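Local coordinates for VP5 (Halorubrum pleomorphic virus 2, PDB 6QGI), which is the envelope protein of a haloarchaeal pleomorphic virus and probably mediates fusion of the viral membrane with that of the host cell, at residues D298-A303 with T449-G454. Numbering follows the deposited sequence.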
ATOM      1  N   ASP A 298       4.609  16.854  -4.859  1.00 31.53           N
ATOM      2  CA  ASP A 298       4.265  18.262  -4.782  1.00 32.22           C
ATOM      3  C   ASP A 298       3.954  18.568  -3.319  1.00 36.68           C
ATOM      4  O   ASP A 298       2.800  18.497  -2.880  1.00 36.41           O
ATOM      5  CB  ASP A 298       3.114  18.659  -5.722  1.00 34.12           C
ATOM      6  CG  ASP A 298       2.863  20.163  -5.824  1.00 44.53           C
ATOM      7  OD1 ASP A 298       3.262  20.905  -4.896  1.00 45.50           O
ATOM      8  OD2 ASP A 298       2.272  20.594  -6.824  1.00 50.77           O
ATOM      9  N   ALA A 299       5.016  18.877  -2.567  1.00 33.31           N
ATOM     10  CA  ALA A 299       4.979  19.212  -1.149  1.00 33.44           C
ATOM     11  C   ALA A 299       4.466  20.635  -0.908  1.00 39.42           C
ATOM     12  O   ALA A 299       3.914  20.911   0.158  1.00 39.58           O
ATOM     13  CB  ALA A 299       6.378  19.075  -0.569  1.00 34.01           C
ATOM     14  N   GLU A 300       4.659  21.535  -1.892  1.00 37.62           N
ATOM     15  CA  GLU A 300       4.335  22.956  -1.791  1.00 39.38           C
ATOM     16  C   GLU A 300       2.906  23.348  -2.193  1.00 43.37           C
ATOM     17  O   GLU A 300       2.543  24.506  -1.981  1.00 44.48           O
ATOM     18  CB  GLU A 300       5.329  23.788  -2.615  1.00 41.95           C
ATOM     19  CG  GLU A 300       6.467  24.367  -1.786  1.00 57.12           C
ATOM     20  CD  GLU A 300       6.088  25.252  -0.607  1.00 87.87           C
ATOM     21  OE1 GLU A 300       5.131  26.051  -0.730  1.00 84.70           O
ATOM     22  OE2 GLU A 300       6.763  25.149   0.443  1.00 86.79           O
ATOM     23  N   ARG A 301       2.096  22.428  -2.745  1.00 38.42           N
ATOM     24  CA  ARG A 301       0.732  22.794  -3.128  1.00 38.36           C
ATOM     25  C   ARG A 301      -0.308  21.873  -2.496  1.00 40.82           C
ATOM     26  O   ARG A 301      -0.440  20.709  -2.885  1.00 39.26           O
ATOM     27  CB  ARG A 301       0.563  22.850  -4.652  1.00 37.74           C
ATOM     28  CG  ARG A 301       0.949  24.201  -5.237  1.00 47.15           C
ATOM     29  CD  ARG A 301       1.680  24.063  -6.558  1.00 55.58           C
ATOM     30  NE  ARG A 301       3.034  23.539  -6.363  1.00 62.01           N
ATOM     31  CZ  ARG A 301       4.140  24.142  -6.782  1.00 79.19           C
ATOM     32  NH1 ARG A 301       5.326  23.595  -6.545  1.00 68.74           N
ATOM     33  NH2 ARG A 301       4.074  25.286  -7.449  1.00 68.36           N
ATOM     34  N   GLU A 302      -1.039  22.414  -1.505  1.00 37.69           N
ATOM     35  CA  GLU A 302      -2.110  21.718  -0.804  1.00 36.51           C
ATOM     36  C   GLU A 302      -3.354  21.763  -1.672  1.00 40.47           C
ATOM     37  O   GLU A 302      -3.767  22.836  -2.126  1.00 40.38           O
ATOM     38  CB  GLU A 302      -2.371  22.331   0.583  1.00 38.73           C
ATOM     39  CG  GLU A 302      -3.170  21.420   1.504  1.00 48.49           C
ATOM     40  CD  GLU A 302      -3.780  22.096   2.716  1.00 70.82           C
ATOM     41  OE1 GLU A 302      -3.031  22.400   3.672  1.00 64.40           O
ATOM     42  OE2 GLU A 302      -5.014  22.311   2.715  1.00 65.87           O
ATOM     43  N   ALA A 303      -3.928  20.587  -1.926  1.00 36.37           N
ATOM     44  CA  ALA A 303      -5.109  20.453  -2.760  1.00 36.10           C
ATOM     45  C   ALA A 303      -6.251  19.823  -2.003  1.00 39.10           C
ATOM     46  O   ALA A 303      -6.053  18.821  -1.311  1.00 37.95           O
ATOM     47  CB  ALA A 303      -4.782  19.612  -3.977  1.00 35.86           C
ATOM     48  N   THR A 449      -3.716  25.321  -3.418  1.00 48.41           N
ATOM     49  CA  THR A 449      -3.144  26.436  -2.657  1.00 49.62           C
ATOM     50  C   THR A 449      -1.660  26.220  -2.392  1.00 53.57           C
ATOM     51  O   THR A 449      -1.278  25.176  -1.857  1.00 51.34           O
ATOM     52  CB  THR A 449      -3.897  26.629  -1.317  1.00 55.83           C
ATOM     53  OG1 THR A 449      -5.273  26.898  -1.574  1.00 56.63           O
ATOM     54  CG2 THR A 449      -3.313  27.753  -0.459  1.00 54.53           C
ATOM     55  N   ASN A 450      -0.833  27.233  -2.719  1.00 52.15           N
ATOM     56  CA  ASN A 450       0.593  27.205  -2.413  1.00 51.97           C
ATOM     57  C   ASN A 450       0.718  27.506  -0.920  1.00 57.53           C
ATOM     58  O   ASN A 450       0.317  28.581  -0.486  1.00 59.05           O
ATOM     59  CB  ASN A 450       1.365  28.196  -3.285  1.00 53.04           C
ATOM     60  CG  ASN A 450       2.866  28.066  -3.182  1.00 68.20           C
ATOM     61  OD1 ASN A 450       3.477  28.367  -2.149  1.00 59.57           O
ATOM     62  ND2 ASN A 450       3.495  27.626  -4.261  1.00 57.75           N
ATOM     63  N   THR A 451       1.183  26.525  -0.131  1.00 53.39           N
ATOM     64  CA  THR A 451       1.288  26.603   1.335  1.00 53.82           C
ATOM     65  C   THR A 451       2.219  27.721   1.858  1.00 59.44           C
ATOM     66  O   THR A 451       1.974  28.218   2.958  1.00 59.99           O
ATOM     67  CB  THR A 451       1.737  25.256   1.915  1.00 61.92           C
ATOM     68  OG1 THR A 451       2.864  24.771   1.179  1.00 63.30           O
ATOM     69  CG2 THR A 451       0.623  24.218   1.913  1.00 58.80           C
ATOM     70  N   GLN A 452       3.267  28.114   1.104  1.00 56.43           N
ATOM     71  CA  GLN A 452       4.208  29.152   1.553  1.00 57.84           C
ATOM     72  C   GLN A 452       3.671  30.572   1.301  1.00 62.99           C
ATOM     73  O   GLN A 452       3.658  31.385   2.227  1.00 63.98           O
ATOM     74  CB  GLN A 452       5.585  28.978   0.888  1.00 58.87           C
ATOM     75  CG  GLN A 452       6.674  29.878   1.473  1.00 77.27           C
ATOM     76  CD  GLN A 452       8.069  29.545   1.002  1.00 98.90           C
ATOM     77  OE1 GLN A 452       8.287  28.687   0.135  1.00 93.29           O
ATOM     78  NE2 GLN A 452       9.051  30.239   1.565  1.00 94.13           N
ATOM     79  N   THR A 453       3.262  30.869   0.056  1.00 58.94           N
ATOM     80  CA  THR A 453       2.742  32.182  -0.346  1.00 60.15           C
ATOM     81  C   THR A 453       1.286  32.371   0.112  1.00 63.33           C
ATOM     82  O   THR A 453       0.866  33.499   0.380  1.00 64.68           O
ATOM     83  CB  THR A 453       2.858  32.366  -1.867  1.00 66.51           C
ATOM     84  OG1 THR A 453       2.116  31.339  -2.522  1.00 62.97           O
ATOM     85  CG2 THR A 453       4.306  32.359  -2.355  1.00 64.84           C
ATOM     86  N   GLY A 454       0.542  31.269   0.176  1.00 57.48           N
ATOM     87  CA  GLY A 454      -0.862  31.252   0.570  1.00 57.22           C
ATOM     88  C   GLY A 454      -1.815  31.555  -0.569  1.00 60.79           C
ATOM     89  O   GLY A 454      -3.016  31.711  -0.335  1.00 60.95           O
TER
HETATM   90  O   HOH W   1       2.710  27.704  -7.208  1.00 23.65           O
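An antiparallel pairing of strands 301-307 and 443-450 lies here, at the surface of the protein. Glu302 and Thr449 form a hydrogen-bonded pair. Glu302 N donates to Thr449 O at 2.8 Å, and Thr449 N returns a bond to Glu302 O. Arg301 and Asn450 are the next, non-hydrogen-bonded pair. The next residues in register, Glu300 and Thr451, are joined through one carbonyl. Glu300 O takes two donors from Thr451, both from the same face of the carbonyl. Thr451 N lies 3.1 Å from Glu300 O, whereas the Thr451 hydroxyl stands above the carbonyl plane. With chi1 at 48°, Thr451 OG1 sits between its own backbone N and carbonyl carbon, turned to this oxygen, and Thr451 CG2 packs on Glu302 CB. An Asx turn starts the bend after the strand: Asn450 OD1 accepts from Gln452 N at 3.3 Å. Glu300 OE1 is a second, weak acceptor for that same N-H. On the face that Arg301 shares with Asn450, Arg301 reaches back past the corner at Glu300 to Asp298, on the preceding strand. Arg301 NE meets Asp298 OD1 at 3.0 Å in a nearly straight hydrogen bond, part of a salt bridge, with the oxygen in the guanidinium plane. Asp298 OD2 also accepts from Ser461 N. Asn450 ND2 lies over one guanidinium face, the amide plane turned 79° from it. A water joins the two groups, 3.1 Å from Asn450 ND2 and weakly bonded to Arg301 NH2. Ala299 packs against helix 476-496.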